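Local coordinates for protein LEC-6 (Caenorhabditis elegans, PDB 3VV1) that is a galectin that binds galactose-containing glycans, with a preference for fucose-containing saccharides, in a pocket on its beta-sandwich fold, at residues 49-54 with 107-112; 28-33 with 150-155. All blocks are in the same frame, centred on the assembly; numbering follows the deposited sequence.

Interaction 1: residues 49-54 with 107-112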
ATOM      1  N   ARG A  49      -9.960  -4.802   6.275  1.00  8.88           N
ATOM      2  CA  ARG A  49     -11.135  -5.478   5.761  1.00 10.02           C
ATOM      3  C   ARG A  49     -10.663  -6.686   4.973  1.00 10.10           C
ATOM      4  O   ARG A  49      -9.859  -6.531   4.005  1.00 11.64           O
ATOM      5  CB  ARG A  49     -11.964  -4.567   4.867  1.00 13.88           C
ATOM      6  CG  ARG A  49     -13.169  -5.317   4.287  1.00 19.20           C
ATOM      7  CD  ARG A  49     -14.290  -4.389   3.749  1.00 28.13           C
ATOM      8  NE  ARG A  49     -13.701  -3.334   2.946  1.00 43.23           N
ATOM      9  CZ  ARG A  49     -13.165  -3.531   1.735  1.00 34.82           C
ATOM     10  NH1 ARG A  49     -13.191  -4.754   1.205  1.00 42.89           N
ATOM     11  NH2 ARG A  49     -12.599  -2.531   1.077  1.00 34.13           N
ATOM     12  N   LEU A  50     -11.185  -7.870   5.336  1.00  9.67           N
ATOM     13  CA  LEU A  50     -10.838  -9.116   4.654  1.00  9.44           C
ATOM     14  C   LEU A  50     -12.087  -9.721   4.099  1.00 11.54           C
ATOM     15  O   LEU A  50     -13.120  -9.712   4.797  1.00 12.04           O
ATOM     16  CB  LEU A  50     -10.263 -10.072   5.697  1.00 10.16           C
ATOM     17  CG  LEU A  50      -8.976  -9.600   6.356  1.00  9.69           C
ATOM     18  CD1 LEU A  50      -8.665 -10.575   7.489  1.00 14.12           C
ATOM     19  CD2 LEU A  50      -7.827  -9.574   5.361  1.00 13.03           C
ATOM     20  N   VAL A  51     -12.029 -10.245   2.874  1.00  9.70           N
ATOM     21  CA  VAL A  51     -13.182 -11.077   2.428  1.00  8.67           C
ATOM     22  C   VAL A  51     -12.585 -12.470   2.410  1.00  9.84           C
ATOM     23  O   VAL A  51     -11.542 -12.690   1.746  1.00 10.15           O
ATOM     24  CB  VAL A  51     -13.663 -10.660   1.034  1.00  9.47           C
ATOM     25  CG1 VAL A  51     -14.752 -11.661   0.541  1.00 10.36           C
ATOM     26  CG2 VAL A  51     -14.256  -9.240   1.122  1.00 11.60           C
ATOM     27  N   LEU A  52     -13.201 -13.358   3.163  1.00  9.58           N
ATOM     28  CA  LEU A  52     -12.604 -14.674   3.466  1.00 11.00           C
ATOM     29  C   LEU A  52     -13.589 -15.802   3.276  1.00 10.73           C
ATOM     30  O   LEU A  52     -14.798 -15.623   3.354  1.00 10.79           O
ATOM     31  CB  LEU A  52     -12.170 -14.726   4.962  1.00 15.16           C
ATOM     32  CG  LEU A  52     -11.338 -13.704   5.633  1.00 15.20           C
ATOM     33  CD1 LEU A  52     -11.301 -13.949   7.117  1.00 13.76           C
ATOM     34  CD2 LEU A  52      -9.936 -13.843   4.988  1.00 18.23           C
ATOM     35  N   LEU A  53     -13.056 -16.983   2.979  1.00 10.84           N
ATOM     36  CA  LEU A  53     -13.856 -18.206   2.887  1.00 12.17           C
ATOM     37  C   LEU A  53     -13.146 -19.260   3.759  1.00 12.73           C
ATOM     38  O   LEU A  53     -12.095 -19.755   3.364  1.00 13.66           O
ATOM     39  CB  LEU A  53     -13.894 -18.676   1.401  1.00 16.37           C
ATOM     40  CG  LEU A  53     -14.479 -20.049   1.081  1.00 19.27           C
ATOM     41  CD1 LEU A  53     -15.968 -20.002   1.088  1.00 20.68           C
ATOM     42  CD2 LEU A  53     -14.096 -20.493  -0.350  1.00 25.00           C
ATOM     43  N   PRO A  54     -13.684 -19.582   4.951  1.00 13.32           N
ATOM     44  CA  PRO A  54     -13.056 -20.620   5.752  1.00 13.26           C
ATOM     45  C   PRO A  54     -13.163 -21.923   4.970  1.00 14.25           C
ATOM     46  O   PRO A  54     -14.183 -22.158   4.297  1.00 16.64           O
ATOM     47  CB  PRO A  54     -13.938 -20.669   7.024  1.00 15.85           C
ATOM     48  CG  PRO A  54     -14.623 -19.337   7.073  1.00 17.46           C
ATOM     49  CD  PRO A  54     -14.905 -19.052   5.615  1.00 16.25           C
ATOM     50  N   ASN A 107     -16.903 -22.879   4.239  1.00 16.89           N
ATOM     51  CA  ASN A 107     -17.418 -22.848   2.860  1.00 17.89           C
ATOM     52  C   ASN A 107     -18.523 -21.764   2.647  1.00 17.44           C
ATOM     53  O   ASN A 107     -19.282 -21.857   1.697  1.00 20.48           O
ATOM     54  CB  ASN A 107     -17.818 -24.272   2.393  1.00 20.79           C
ATOM     55  CG  ASN A 107     -16.638 -25.262   2.538  1.00 21.69           C
ATOM     56  OD1 ASN A 107     -15.597 -25.027   1.931  1.00 31.28           O
ATOM     57  ND2 ASN A 107     -16.770 -26.316   3.390  1.00 26.74           N
ATOM     58  N   LYS A 108     -18.594 -20.783   3.544  1.00 15.75           N
ATOM     59  CA  LYS A 108     -19.397 -19.542   3.305  1.00 14.95           C
ATOM     60  C   LYS A 108     -18.460 -18.335   3.251  1.00 12.61           C
ATOM     61  O   LYS A 108     -17.350 -18.411   3.713  1.00 12.23           O
ATOM     62  CB  LYS A 108     -20.519 -19.360   4.378  1.00 15.89           C
ATOM     63  CG  LYS A 108     -21.563 -20.483   4.498  1.00 20.19           C
ATOM     64  CD  LYS A 108     -22.262 -20.654   3.179  1.00 28.19           C
ATOM     65  CE  LYS A 108     -23.546 -21.485   3.265  1.00 36.52           C
ATOM     66  NZ  LYS A 108     -24.216 -21.592   1.913  1.00 43.55           N
ATOM     67  N   ILE A 109     -18.890 -17.242   2.611  1.00 12.04           N
ATOM     68  CA  ILE A 109     -18.063 -16.074   2.425  1.00 10.88           C
ATOM     69  C   ILE A 109     -18.384 -15.049   3.511  1.00 10.36           C
ATOM     70  O   ILE A 109     -19.564 -14.805   3.808  1.00 11.92           O
ATOM     71  CB  ILE A 109     -18.296 -15.421   1.037  1.00 11.27           C
ATOM     72  CG1 ILE A 109     -18.091 -16.441  -0.075  1.00 12.65           C
ATOM     73  CG2 ILE A 109     -17.346 -14.228   0.860  1.00 12.00           C
ATOM     74  CD1 ILE A 109     -18.662 -16.067  -1.423  1.00 13.90           C
ATOM     75  N   TYR A 110     -17.339 -14.430   4.077  1.00  9.18           N
ATOM     76  CA  TYR A 110     -17.538 -13.408   5.124  1.00 10.25           C
ATOM     77  C   TYR A 110     -16.663 -12.213   4.847  1.00 10.37           C
ATOM     78  O   TYR A 110     -15.494 -12.340   4.421  1.00 10.37           O
ATOM     79  CB  TYR A 110     -17.111 -13.971   6.523  1.00 10.11           C
ATOM     80  CG  TYR A 110     -18.006 -15.126   6.895  1.00 10.10           C
ATOM     81  CD1 TYR A 110     -19.193 -14.907   7.545  1.00 11.00           C
ATOM     82  CD2 TYR A 110     -17.673 -16.458   6.550  1.00 11.02           C
ATOM     83  CE1 TYR A 110     -20.068 -15.928   7.829  1.00 13.20           C
ATOM     84  CE2 TYR A 110     -18.526 -17.490   6.837  1.00 12.27           C
ATOM     85  CZ  TYR A 110     -19.749 -17.231   7.458  1.00 12.28           C
ATOM     86  OH  TYR A 110     -20.610 -18.257   7.744  1.00 15.89           O
ATOM     87  N   THR A 111     -17.194 -11.043   5.176  1.00  9.89           N
ATOM     88  CA  THR A 111     -16.423  -9.844   5.247  1.00  9.02           C
ATOM     89  C   THR A 111     -16.092  -9.584   6.708  1.00  9.32           C
ATOM     90  O   THR A 111     -16.984  -9.393   7.540  1.00 11.26           O
ATOM     91  CB  THR A 111     -17.168  -8.670   4.619  1.00  9.63           C
ATOM     92  OG1 THR A 111     -17.323  -8.884   3.212  1.00 10.62           O
ATOM     93  CG2 THR A 111     -16.381  -7.337   4.858  1.00 11.07           C
ATOM     94  N   LEU A 112     -14.808  -9.644   7.013  1.00  8.97           N
ATOM     95  CA  LEU A 112     -14.316  -9.516   8.434  1.00  7.99           C
ATOM     96  C   LEU A 112     -13.492  -8.278   8.533  1.00  8.58           C
ATOM     97  O   LEU A 112     -12.562  -8.063   7.742  1.00 10.39           O
ATOM     98  CB  LEU A 112     -13.466 -10.760   8.775  1.00  9.29           C
ATOM     99  CG  LEU A 112     -12.707 -10.735  10.113  1.00  8.61           C
ATOM    100  CD1 LEU A 112     -13.751 -10.745  11.221  1.00 11.11           C
ATOM    101  CD2 LEU A 112     -11.762 -11.984  10.213  1.00  9.97           C
TER
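Leu50 and Leu112 face each other as a hydrogen-bonded antiparallel pair, and Leu112 N donates a hydrogen bond to Leu50 O at 2.8 Å. Leu52 and Tyr110 form the next such pair, with Leu52 N to Tyr110 O at 2.8 Å. Each pair is closed by two bonds, one in each direction. Val51 and Thr111, between them, are the non-hydrogen-bonded pair. The ladder joins strand 46-54 to strand 110-117 in the antiparallel sheet of the galectin beta-sandwich. Past Tyr110 the bridges stop, but Asn107 N still donates to Pro54 O, at 2.8 Å and tilted 30° from the carbonyl plane.

Leu112 can be followed outward. Its CB lies 4.1 Å from Leu50 O and 4.2 Å from Leu52 CD1. CG stands anti to the backbone N (chi1 172°), and CD2 meets Leu52 CD1 at 3.7 Å. CD2 also comes within 4.4 Å of Leu50 CD1. These leucines line the inner side of the sheet, where Ile63 of strand 60-66 covers Leu50 and Leu112. On the same side, Pro54 CD approaches the edge of the Tyr110 ring near its plane, at 3.9 Å from CD2. The hydroxyl of Tyr110 bonds to Gln105 N.

The other side carries Val51, Thr111, Ile109 and Arg49. Val51 sends its two methyls to different partners: CG1 to Ile109 CG2, CG2 to Thr111 OG1. The aliphatic CG and CD of Arg49 lie against the Thr111 methyl, and its guanidinium has a long, weak ion pair with Glu27.

Lys108 O is buried without a hydrogen-bonding partner in the model; carbon atoms of Leu53 and Pro54 approach it. Backbone bonds thus hold the register, while the apolar inner side of leucines, Pro54 and the Tyr110 ring faces the other sheet. Past the ladder, the Asn107 N to Pro54 O bond holds the chain.

Interaction 2: residues 28-33 with 150-155; sequences FFNPQT and GVHVHS
Edge strand 27-29 pairs here with strand 151-159, through the non-hydrogen-bonded antiparallel pair of Phe29 and Ser155. Phe29 CD2 lies 3.6 Å from Ser155 CB. On the other flank of 151-159, His154 and Ser155 form a classic beta bulge opposite Val51. Asn30 N donates to His154 O at 2.8 Å. That bond is straight at the hydrogen, but the donor sits above the carbonyl plane.

The side chains of Phe29 and His154 lie side by side and point the same way; their rings form an offset edge-to-face pair, with planes at 69°. The edge of Phe29 is turned to the imidazole face. Water 1 links three side chains: it accepts from Asn30 ND2 at 2.7 Å and bonds His152 NE2 and His154 ND1. Both imidazole CG atoms stand anti to their backbone N (chi1 165° and 167°), bringing the rings round to that water. Pro31 CG packs on Val153 CG1 at 3.7 Å. Water 2 donates to Pro31 O and accepts from Val153 N, and it also bonds Thr33 OG1. Thr33 OG1 also lies 3.1 Å from Val151 O.

Behind the contact, Val151 and Val153 pack on Leu52 of strand 46-54. At the outer edge, Pro31 meets Ile22 of the second subunit and Phe28 meets Ser23 of that subunit.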
ATOM      1  N   PHE A  28      -5.480  -5.809  -1.967  1.00 12.33           N
ATOM      2  CA  PHE A  28      -4.921  -6.934  -2.755  1.00 11.93           C
ATOM      3  C   PHE A  28      -5.931  -8.058  -2.855  1.00 11.79           C
ATOM      4  O   PHE A  28      -6.719  -8.282  -1.937  1.00 13.31           O
ATOM      5  CB  PHE A  28      -3.633  -7.428  -2.095  1.00 11.81           C
ATOM      6  CG  PHE A  28      -2.601  -6.344  -1.982  1.00 12.34           C
ATOM      7  CD1 PHE A  28      -1.761  -6.022  -3.086  1.00 13.62           C
ATOM      8  CD2 PHE A  28      -2.441  -5.632  -0.765  1.00 12.66           C
ATOM      9  CE1 PHE A  28      -0.774  -5.023  -2.978  1.00 14.78           C
ATOM     10  CE2 PHE A  28      -1.427  -4.628  -0.685  1.00 12.51           C
ATOM     11  CZ  PHE A  28      -0.641  -4.312  -1.808  1.00 13.75           C
ATOM     12  N   PHE A  29      -5.919  -8.710  -3.998  1.00 12.80           N
ATOM     13  CA  PHE A  29      -6.859  -9.811  -4.281  1.00 12.49           C
ATOM     14  C   PHE A  29      -6.126 -11.151  -4.406  1.00 13.89           C
ATOM     15  O   PHE A  29      -5.015 -11.211  -4.924  1.00 16.02           O
ATOM     16  CB  PHE A  29      -7.696  -9.481  -5.532  1.00 13.24           C
ATOM     17  CG  PHE A  29      -8.558  -8.273  -5.317  1.00 13.43           C
ATOM     18  CD1 PHE A  29      -8.045  -6.976  -5.533  1.00 14.67           C
ATOM     19  CD2 PHE A  29      -9.864  -8.423  -4.837  1.00 13.57           C
ATOM     20  CE1 PHE A  29      -8.824  -5.871  -5.269  1.00 15.34           C
ATOM     21  CE2 PHE A  29     -10.645  -7.312  -4.569  1.00 14.44           C
ATOM     22  CZ  PHE A  29     -10.122  -6.040  -4.792  1.00 14.31           C
ATOM     23  N   ASN A  30      -6.787 -12.204  -3.914  1.00 14.29           N
ATOM     24  CA  ASN A  30      -6.224 -13.567  -3.976  1.00 14.57           C
ATOM     25  C   ASN A  30      -4.765 -13.680  -3.511  1.00 16.74           C
ATOM     26  O   ASN A  30      -3.952 -14.279  -4.191  1.00 21.86           O
ATOM     27  CB  ASN A  30      -6.399 -14.163  -5.391  1.00 15.59           C
ATOM     28  CG  ASN A  30      -7.854 -14.447  -5.708  1.00 15.41           C
ATOM     29  OD1 ASN A  30      -8.393 -14.044  -6.779  1.00 18.57           O
ATOM     30  ND2 ASN A  30      -8.469 -15.151  -4.853  1.00 14.45           N
ATOM     31  N   PRO A  31      -4.434 -13.106  -2.356  1.00 14.59           N
ATOM     32  CA  PRO A  31      -3.028 -13.405  -1.846  1.00 19.06           C
ATOM     33  C   PRO A  31      -3.010 -14.891  -1.373  1.00 20.54           C
ATOM     34  O   PRO A  31      -4.028 -15.379  -0.823  1.00 27.26           O
ATOM     35  CB  PRO A  31      -2.925 -12.435  -0.657  1.00 18.71           C
ATOM     36  CG  PRO A  31      -4.412 -12.248  -0.169  1.00 15.41           C
ATOM     37  CD  PRO A  31      -5.266 -12.281  -1.420  1.00 12.27           C
ATOM     38  N   GLN A  32      -1.924 -15.629  -1.541  1.00 28.65           N
ATOM     39  CA  GLN A  32      -1.810 -17.057  -1.056  1.00 31.25           C
ATOM     40  C   GLN A  32      -1.712 -17.228   0.478  1.00 28.41           C
ATOM     41  O   GLN A  32      -0.941 -16.494   1.075  1.00 34.37           O
ATOM     42  CB  GLN A  32      -0.538 -17.648  -1.615  1.00 31.31           C
ATOM     43  CG  GLN A  32      -0.499 -17.743  -3.159  1.00 47.62           C
ATOM     44  CD  GLN A  32       0.876 -17.428  -3.773  1.00 45.75           C
ATOM     45  OE1 GLN A  32       1.412 -16.324  -3.608  1.00 46.73           O
ATOM     46  NE2 GLN A  32       1.436 -18.393  -4.497  1.00 55.75           N
ATOM     47  N   THR A  33      -2.393 -18.231   1.087  1.00 25.80           N
ATOM     48  CA  THR A  33      -2.273 -18.475   2.558  1.00 21.58           C
ATOM     49  C   THR A  33      -1.068 -19.441   2.693  1.00 25.76           C
ATOM     50  O   THR A  33      -0.922 -20.335   1.848  1.00 31.04           O
ATOM     51  CB  THR A  33      -3.589 -19.064   3.190  1.00 23.89           C
ATOM     52  OG1 THR A  33      -4.658 -18.092   3.130  1.00 29.21           O
ATOM     53  CG2 THR A  33      -3.464 -19.440   4.684  1.00 26.33           C
ATOM     54  N   GLY A 150      -6.943 -22.752   7.870  1.00 13.56           N
ATOM     55  CA  GLY A 150      -7.955 -23.221   6.889  1.00 13.38           C
ATOM     56  C   GLY A 150      -8.845 -22.102   6.426  1.00 13.25           C
ATOM     57  O   GLY A 150     -10.018 -21.965   6.844  1.00 13.11           O
ATOM     58  N   VAL A 151      -8.280 -21.266   5.578  1.00 12.28           N
ATOM     59  CA  VAL A 151      -9.006 -20.067   5.115  1.00 11.75           C
ATOM     60  C   VAL A 151      -8.461 -19.653   3.767  1.00 12.46           C
ATOM     61  O   VAL A 151      -7.260 -19.722   3.540  1.00 13.97           O
ATOM     62  CB  VAL A 151      -8.960 -18.931   6.131  1.00 11.85           C
ATOM     63  CG1 VAL A 151      -7.522 -18.390   6.311  1.00 12.88           C
ATOM     64  CG2 VAL A 151     -10.001 -17.845   5.722  1.00 12.55           C
ATOM     65  N   HIS A 152      -9.378 -19.241   2.877  1.00 12.28           N
ATOM     66  CA  HIS A 152      -8.997 -18.643   1.618  1.00 12.21           C
ATOM     67  C   HIS A 152      -9.242 -17.158   1.735  1.00 11.89           C
ATOM     68  O   HIS A 152     -10.339 -16.739   2.139  1.00 11.03           O
ATOM     69  CB  HIS A 152      -9.912 -19.239   0.554  1.00 12.91           C
ATOM     70  CG  HIS A 152      -9.861 -18.448  -0.729  1.00 15.43           C
ATOM     71  ND1 HIS A 152      -8.740 -18.410  -1.493  1.00 17.89           N
ATOM     72  CD2 HIS A 152     -10.739 -17.499  -1.258  1.00 13.54           C
ATOM     73  CE1 HIS A 152      -8.942 -17.526  -2.508  1.00 19.43           C
ATOM     74  NE2 HIS A 152     -10.179 -17.024  -2.380  1.00 17.80           N
ATOM     75  N   VAL A 153      -8.238 -16.354   1.371  1.00 11.17           N
ATOM     76  CA  VAL A 153      -8.422 -14.891   1.418  1.00 10.42           C
ATOM     77  C   VAL A 153      -8.735 -14.424  -0.011  1.00  9.96           C
ATOM     78  O   VAL A 153      -7.870 -14.442  -0.912  1.00 12.63           O
ATOM     79  CB  VAL A 153      -7.141 -14.182   1.970  1.00 10.68           C
ATOM     80  CG1 VAL A 153      -7.362 -12.681   1.989  1.00 12.30           C
ATOM     81  CG2 VAL A 153      -6.866 -14.660   3.405  1.00 12.83           C
ATOM     82  N   HIS A 154      -9.960 -13.928  -0.208  1.00  9.49           N
ATOM     83  CA  HIS A 154     -10.303 -13.330  -1.486  1.00 10.11           C
ATOM     84  C   HIS A 154      -9.709 -11.916  -1.600  1.00 10.09           C
ATOM     85  O   HIS A 154      -9.207 -11.544  -2.683  1.00 10.78           O
ATOM     86  CB  HIS A 154     -11.833 -13.238  -1.633  1.00 10.10           C
ATOM     87  CG  HIS A 154     -12.230 -12.362  -2.773  1.00 10.14           C
ATOM     88  ND1 HIS A 154     -12.046 -12.707  -4.080  1.00 11.13           N
ATOM     89  CD2 HIS A 154     -12.760 -11.086  -2.782  1.00 10.72           C
ATOM     90  CE1 HIS A 154     -12.449 -11.679  -4.885  1.00 11.73           C
ATOM     91  NE2 HIS A 154     -12.871 -10.689  -4.100  1.00 10.20           N
ATOM     92  N   SER A 155      -9.810 -11.102  -0.539  1.00 10.04           N
ATOM     93  CA  SER A 155      -9.255  -9.705  -0.640  1.00  9.28           C
ATOM     94  C   SER A 155      -8.849  -9.222   0.705  1.00  9.42           C
ATOM     95  O   SER A 155      -9.378  -9.687   1.733  1.00  8.97           O
ATOM     96  CB  SER A 155     -10.280  -8.735  -1.287  1.00 10.12           C
ATOM     97  OG  SER A 155     -11.474  -8.617  -0.513  1.00 10.25           O
TER
HETATM   98  O   HOH W   1     -11.086 -15.354  -4.340  1.00 12.05           O
HETATM   99  O   HOH W   2      -5.691 -17.446   0.662  1.00 16.87           O

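From the N terminus, residues 28-33 come first and wait until residues 150-155 for their partner. Interaction 2 therefore closes the longer loop, with 116 residues between its segments. Interaction 1 lies wholly within that span: 49-54 meets 107-112 across 52 residues. The two do not cross. They meet through strand 46-54, which has 110-117 on one flank and 151-159 on the other. Val51 O is 2.8 Å from His154 N, and Leu53 O is 2.8 Å from His152 N, both probable hydrogen bonds. Four adjacent strands of one sheet, 27-29, 151-159, 46-54 and 110-117, are tied together, joining both terminal regions to the middle of the chain.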